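Local structure of periplasmic binding protein/LacI transcriptional regulator (Burkholderia graminis C4D1M, 5HQJ) at residues R124-G129 / K292-G297; I155-L160 / F215-V220. The protein binds D-arabinose, captured here as alpha-D-arabinopyranose, and probably delivers such sugars to an ABC transporter as its periplasmic solute-binding protein. All blocks are in the same frame, centred on the assembly; numbering follows the deposited sequence.

Contact 1: R124-G129 / K292-G297; sequences RSMYIG and KDIDTG
D293 reaches across to the backbone at Y127 and answers three donors with one carboxylate. Its OD1 takes the backbone N-H of Y127 (N to OD1 2.9 Å), which arrives from above the carboxylate plane, 56° out of it. The same oxygen accepts from a water, 2.6 Å from OD1, that in turn receives NH1 of R124. OD2 lies at the edge of the R124 guanidinium in a long salt bridge, NH2 to OD2 3.5 Å; D118 is the stronger partner of that NH2. An aspartate suits this place, its carboxylate accepting the N-H of Y127 just before the strands pair through I128 and I294.

Beyond it the backbones pair as parallel strands: I294 N donates to Y127 O, and G129 N to I294 O at 3.0 Å. Strand 294-295, arriving late in the chain, thereby becomes an edge of the parallel sheet of one lobe in this two-lobed periplasmic-binding-protein fold. The G129-D295 pair is completed by T296 N, which bonds G129 O (2.9 Å) from 52° above the carbonyl plane. D295 closes an Asx turn, its OD1 accepting from G297 N. On the face carrying I128 and I294, selenomethionine M126 bends at chi3 (-81°), bringing CE to 3.6 Å from CD1 of I294, and H279 of helix 269-284 touches both side chains. Farther along, the methyl CG2 of I128 meets CG2 of T296 at 3.6 Å.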
loop_
_atom_site.group_PDB
_atom_site.type_symbol
_atom_site.label_atom_id
_atom_site.label_comp_id
_atom_site.label_asym_id
_atom_site.label_seq_id
_atom_site.Cartn_x
_atom_site.Cartn_y
_atom_site.Cartn_z
ATOM N N ARG A 124 -17.204 -3.383 -7.632
ATOM C CA ARG A 124 -16.154 -2.930 -8.544
ATOM C C ARG A 124 -15.850 -4.054 -9.533
ATOM O O ARG A 124 -16.003 -5.231 -9.208
ATOM C CB ARG A 124 -14.903 -2.499 -7.770
ATOM C CG ARG A 124 -13.926 -3.603 -7.381
ATOM C CD ARG A 124 -14.482 -4.641 -6.394
ATOM N NE ARG A 124 -13.409 -5.564 -6.031
ATOM C CZ ARG A 124 -13.041 -6.627 -6.746
ATOM N NH1 ARG A 124 -13.678 -6.955 -7.871
ATOM N NH2 ARG A 124 -12.027 -7.377 -6.331
ATOM N N SER A 125 -15.448 -3.671 -10.737
ATOM C CA SER A 125 -15.217 -4.620 -11.825
ATOM C C SER A 125 -14.052 -5.538 -11.514
ATOM O O SER A 125 -14.046 -6.711 -11.866
ATOM C CB SER A 125 -14.951 -3.880 -13.142
ATOM O OG SER A 125 -13.762 -3.095 -13.100
HETATM N N MSE A 126 -13.051 -4.981 -10.857
HETATM C CA MSE A 126 -11.802 -5.683 -10.679
HETATM C C MSE A 126 -10.892 -4.920 -9.728
HETATM O O MSE A 126 -11.083 -3.723 -9.503
HETATM C CB MSE A 126 -11.103 -5.885 -12.024
HETATM C CG MSE A 126 -10.665 -4.608 -12.670
HETATM SE SE MSE A 126 -9.913 -4.836 -14.465
HETATM C CE MSE A 126 -8.102 -5.375 -13.958
ATOM N N TYR A 127 -9.928 -5.657 -9.176
ATOM C CA TYR A 127 -8.862 -5.151 -8.321
ATOM C C TYR A 127 -7.501 -5.317 -8.967
ATOM O O TYR A 127 -7.136 -6.417 -9.422
ATOM C CB TYR A 127 -8.897 -5.879 -6.969
ATOM C CG TYR A 127 -7.630 -5.724 -6.127
ATOM C CD1 TYR A 127 -7.387 -4.571 -5.411
ATOM C CD2 TYR A 127 -6.694 -6.745 -6.043
ATOM C CE1 TYR A 127 -6.241 -4.442 -4.653
ATOM C CE2 TYR A 127 -5.552 -6.614 -5.298
ATOM C CZ TYR A 127 -5.332 -5.457 -4.590
ATOM O OH TYR A 127 -4.193 -5.322 -3.825
ATOM N N ILE A 128 -6.764 -4.222 -9.001
ATOM C CA ILE A 128 -5.399 -4.216 -9.446
ATOM C C ILE A 128 -4.461 -3.920 -8.283
ATOM O O ILE A 128 -4.432 -2.802 -7.763
ATOM C CB ILE A 128 -5.185 -3.151 -10.534
ATOM C CG1 ILE A 128 -6.159 -3.403 -11.693
ATOM C CG2 ILE A 128 -3.727 -3.100 -10.994
ATOM C CD1 ILE A 128 -6.235 -2.243 -12.669
ATOM N N GLY A 129 -3.653 -4.885 -7.889
ATOM C CA GLY A 129 -2.727 -4.607 -6.818
ATOM C C GLY A 129 -1.918 -5.790 -6.344
ATOM O O GLY A 129 -1.860 -6.849 -6.986
ATOM N N LYS A 292 -11.041 -9.107 -14.554
ATOM C CA LYS A 292 -10.397 -10.111 -13.725
ATOM C C LYS A 292 -9.336 -9.388 -12.906
ATOM O O LYS A 292 -8.662 -8.511 -13.439
ATOM C CB LYS A 292 -9.757 -11.207 -14.583
ATOM C CG LYS A 292 -9.105 -12.323 -13.779
ATOM C CD LYS A 292 -8.330 -13.292 -14.663
ATOM C CE LYS A 292 -7.060 -12.655 -15.207
ATOM N NZ LYS A 292 -5.941 -13.636 -15.387
ATOM N N ASP A 293 -9.180 -9.756 -11.637
ATOM C CA ASP A 293 -8.165 -9.150 -10.786
ATOM C C ASP A 293 -6.727 -9.358 -11.309
ATOM O O ASP A 293 -6.393 -10.373 -11.934
ATOM C CB ASP A 293 -8.272 -9.700 -9.365
ATOM C CG ASP A 293 -9.589 -9.311 -8.673
ATOM O OD1 ASP A 293 -10.368 -8.501 -9.213
ATOM O OD2 ASP A 293 -9.844 -9.821 -7.569
ATOM N N ILE A 294 -5.871 -8.376 -11.056
ATOM C CA ILE A 294 -4.490 -8.428 -11.519
ATOM C C ILE A 294 -3.570 -8.309 -10.317
ATOM O O ILE A 294 -3.679 -7.383 -9.526
ATOM C CB ILE A 294 -4.162 -7.306 -12.555
ATOM C CG1 ILE A 294 -4.935 -7.510 -13.855
ATOM C CG2 ILE A 294 -2.637 -7.268 -12.864
ATOM C CD1 ILE A 294 -4.737 -6.361 -14.855
ATOM N N ASP A 295 -2.693 -9.296 -10.187
ATOM C CA ASP A 295 -1.637 -9.317 -9.213
ATOM C C ASP A 295 -0.424 -8.596 -9.788
ATOM O O ASP A 295 0.311 -9.152 -10.590
ATOM C CB ASP A 295 -1.275 -10.761 -8.848
ATOM C CG ASP A 295 -0.174 -10.852 -7.806
ATOM O OD1 ASP A 295 0.463 -9.839 -7.486
ATOM O OD2 ASP A 295 0.057 -11.971 -7.302
ATOM N N THR A 296 -0.197 -7.366 -9.363
ATOM C CA THR A 296 0.897 -6.581 -9.927
ATOM C C THR A 296 2.288 -6.969 -9.363
ATOM O O THR A 296 3.321 -6.530 -9.903
ATOM C CB THR A 296 0.648 -5.045 -9.747
ATOM O OG1 THR A 296 0.240 -4.743 -8.408
ATOM C CG2 THR A 296 -0.436 -4.574 -10.718
ATOM N N GLY A 297 2.320 -7.792 -8.306
ATOM C CA GLY A 297 3.547 -8.383 -7.835
ATOM C C GLY A 297 4.344 -7.465 -6.934
ATOM O O GLY A 297 4.060 -6.264 -6.820
HETATM O O HOH W 1 -12.932 -9.163 -9.228
#

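Contact 2: I155-L160 / F215-V220; sequences IITGQL and FGVSQV. With 64K (alpha-D-arabinopyranose), chain B.
I155 and F215 stand side by side on one face of two parallel strands, their side chains crossing at a slant, with CG1 of I155 4.0 Å from CD1 of the ring. Both are bulky and apolar, as befits a buried face; M139 and M143 of helix 132-146 pack on F215. I156 is set on the other face, where it touches V200 of helix 194-207, and its neighbour across the strands is G216, which has no side chain to offer. Between them the backbones are joined by I156 N to F215 O (2.8 Å) and V217 N to I156 O.

These strand ends belong to the second lobe's alpha/beta sheet, and the loops beyond them lead to the sugar cleft, as in other periplasmic binding proteins. As the strands part, CG2 of V217 slants against OG1 of T157 at 3.4 Å; chi1 of T157 (-173°) sets OG1 anti to the backbone N, which brings it against that methyl. A water bridges the widening gap, donating to I156 O and accepting from S218 N, 3.0 Å away. S218 turns its CB toward the 155-160 backbone, while OG bonds D192. Next along, Q219 N donates to O4 of the arabinopyranose (3.0 Å), and its CG lies 3.4 Å from sugar C4.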
loop_
_atom_site.group_PDB
_atom_site.type_symbol
_atom_site.label_atom_id
_atom_site.label_comp_id
_atom_site.label_asym_id
_atom_site.label_seq_id
_atom_site.Cartn_x
_atom_site.Cartn_y
_atom_site.Cartn_z
ATOM N N ILE A 155 5.344 -5.707 14.912
ATOM C CA ILE A 155 4.721 -5.336 13.661
ATOM C C ILE A 155 4.125 -3.953 13.794
ATOM O O ILE A 155 3.320 -3.691 14.710
ATOM C CB ILE A 155 3.600 -6.348 13.247
ATOM C CG1 ILE A 155 4.121 -7.771 13.205
ATOM C CG2 ILE A 155 2.932 -5.871 11.892
ATOM C CD1 ILE A 155 3.022 -8.803 12.915
ATOM N N ILE A 156 4.544 -3.057 12.902
ATOM C CA ILE A 156 4.098 -1.648 12.881
ATOM C C ILE A 156 3.246 -1.468 11.651
ATOM O O ILE A 156 3.720 -1.732 10.525
ATOM C CB ILE A 156 5.291 -0.662 12.874
ATOM C CG1 ILE A 156 6.290 -0.994 13.994
ATOM C CG2 ILE A 156 4.808 0.751 12.967
ATOM C CD1 ILE A 156 5.720 -0.992 15.386
ATOM N N THR A 157 1.998 -1.029 11.828
ATOM C CA THR A 157 1.117 -0.852 10.692
ATOM C C THR A 157 0.697 0.593 10.563
ATOM O O THR A 157 1.175 1.444 11.315
ATOM C CB THR A 157 -0.093 -1.824 10.785
ATOM O OG1 THR A 157 -0.824 -1.723 9.553
ATOM C CG2 THR A 157 -1.001 -1.578 12.024
ATOM N N GLY A 158 -0.205 0.865 9.618
ATOM C CA GLY A 158 -0.672 2.221 9.383
ATOM C C GLY A 158 -2.022 2.409 10.018
ATOM O O GLY A 158 -2.177 2.280 11.232
ATOM N N GLN A 159 -3.017 2.655 9.172
ATOM C CA GLN A 159 -4.384 2.774 9.640
ATOM C C GLN A 159 -4.978 1.362 9.877
ATOM O O GLN A 159 -4.817 0.448 9.074
ATOM C CB GLN A 159 -5.214 3.619 8.648
ATOM C CG GLN A 159 -5.097 3.279 7.144
ATOM C CD GLN A 159 -3.971 4.026 6.400
ATOM O OE1 GLN A 159 -2.810 3.657 6.497
ATOM N NE2 GLN A 159 -4.329 5.054 5.629
ATOM N N LEU A 160 -5.616 1.217 11.032
ATOM C CA LEU A 160 -6.105 -0.073 11.481
ATOM C C LEU A 160 -7.252 -0.659 10.635
ATOM O O LEU A 160 -7.516 -1.854 10.720
ATOM C CB LEU A 160 -6.538 0.023 12.947
ATOM C CG LEU A 160 -5.486 0.471 13.961
ATOM C CD1 LEU A 160 -6.102 0.613 15.356
ATOM C CD2 LEU A 160 -4.311 -0.489 13.978
ATOM N N PHE A 215 8.809 -5.585 11.647
ATOM C CA PHE A 215 8.157 -5.475 10.335
ATOM C C PHE A 215 7.414 -4.150 10.220
ATOM O O PHE A 215 6.563 -3.853 11.093
ATOM C CB PHE A 215 7.088 -6.532 10.121
ATOM C CG PHE A 215 7.528 -7.960 10.231
ATOM C CD1 PHE A 215 7.590 -8.594 11.470
ATOM C CD2 PHE A 215 7.761 -8.740 9.087
ATOM C CE1 PHE A 215 7.947 -9.947 11.573
ATOM C CE2 PHE A 215 8.115 -10.061 9.207
ATOM C CZ PHE A 215 8.192 -10.670 10.437
ATOM N N GLY A 216 7.660 -3.397 9.158
ATOM C CA GLY A 216 6.857 -2.231 8.855
ATOM C C GLY A 216 6.021 -2.578 7.640
ATOM O O GLY A 216 6.579 -2.808 6.571
ATOM N N VAL A 217 4.706 -2.721 7.805
ATOM C CA VAL A 217 3.860 -3.173 6.717
ATOM C C VAL A 217 3.203 -2.004 5.950
ATOM O O VAL A 217 2.451 -2.239 4.988
ATOM C CB VAL A 217 2.751 -4.145 7.194
ATOM C CG1 VAL A 217 3.401 -5.444 7.704
ATOM C CG2 VAL A 217 1.747 -3.487 8.211
ATOM N N SER A 218 3.447 -0.767 6.390
ATOM C CA SER A 218 2.973 0.432 5.695
ATOM C C SER A 218 4.161 1.370 5.406
ATOM O O SER A 218 5.249 1.155 5.892
ATOM C CB SER A 218 1.899 1.138 6.511
ATOM O OG SER A 218 2.471 1.749 7.634
ATOM N N GLN A 219 3.966 2.388 4.577
ATOM C CA GLN A 219 5.139 3.090 4.058
ATOM C C GLN A 219 5.899 3.847 5.154
ATOM O O GLN A 219 7.086 4.049 4.992
ATOM C CB GLN A 219 4.780 4.046 2.895
ATOM C CG GLN A 219 3.550 4.902 3.067
ATOM C CD GLN A 219 3.630 5.780 4.279
ATOM O OE1 GLN A 219 3.032 5.491 5.310
ATOM N NE2 GLN A 219 4.376 6.863 4.168
ATOM N N VAL A 220 5.251 4.196 6.267
ATOM C CA VAL A 220 5.916 4.899 7.396
ATOM C C VAL A 220 6.837 4.042 8.310
ATOM O O VAL A 220 7.668 4.575 9.086
ATOM C CB VAL A 220 4.860 5.551 8.300
ATOM C CG1 VAL A 220 4.264 4.534 9.280
ATOM C CG2 VAL A 220 5.446 6.736 9.043
HETATM O O2 64K B . -0.022 -0.225 -0.300
HETATM C C2 64K B . 0.015 0.750 0.797
HETATM C C3 64K B . 1.414 1.270 0.884
HETATM O O3 64K B . 2.228 0.284 1.478
HETATM C C4 64K B . 1.514 2.499 1.781
HETATM O O4 64K B . 1.278 2.177 3.164
HETATM C C5 64K B . 0.514 3.487 1.381
HETATM O O5 64K B . -0.806 2.917 1.562
HETATM C C1 64K B . -0.946 1.870 0.513
HETATM O O1 64K B . -2.227 1.373 0.566
HETATM O O HOH W 2 4.490 0.531 8.904
#

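Overall arrangement
Each contact joins parallel strands, but in different sheets: contact 1 adds the outermost strand 294-295 to one lobe, whereas contact 2 pairs strands 150-156 and 211-216 inside the sheet of the other. Their centres are 22 Å apart and they do not touch, although contact 2 is nested along the chain within the loop that contact 1 closes. Contact 1 is partly buried, and its exposed aspartates suit an edge where charge and water can take part. Contact 2 is buried throughout, relying on apolar side chains and a bridging water, and runs directly into the sugar pocket; at contact 1, the Y127 side chain lies about 7 Å from the ligand at the nearest atoms.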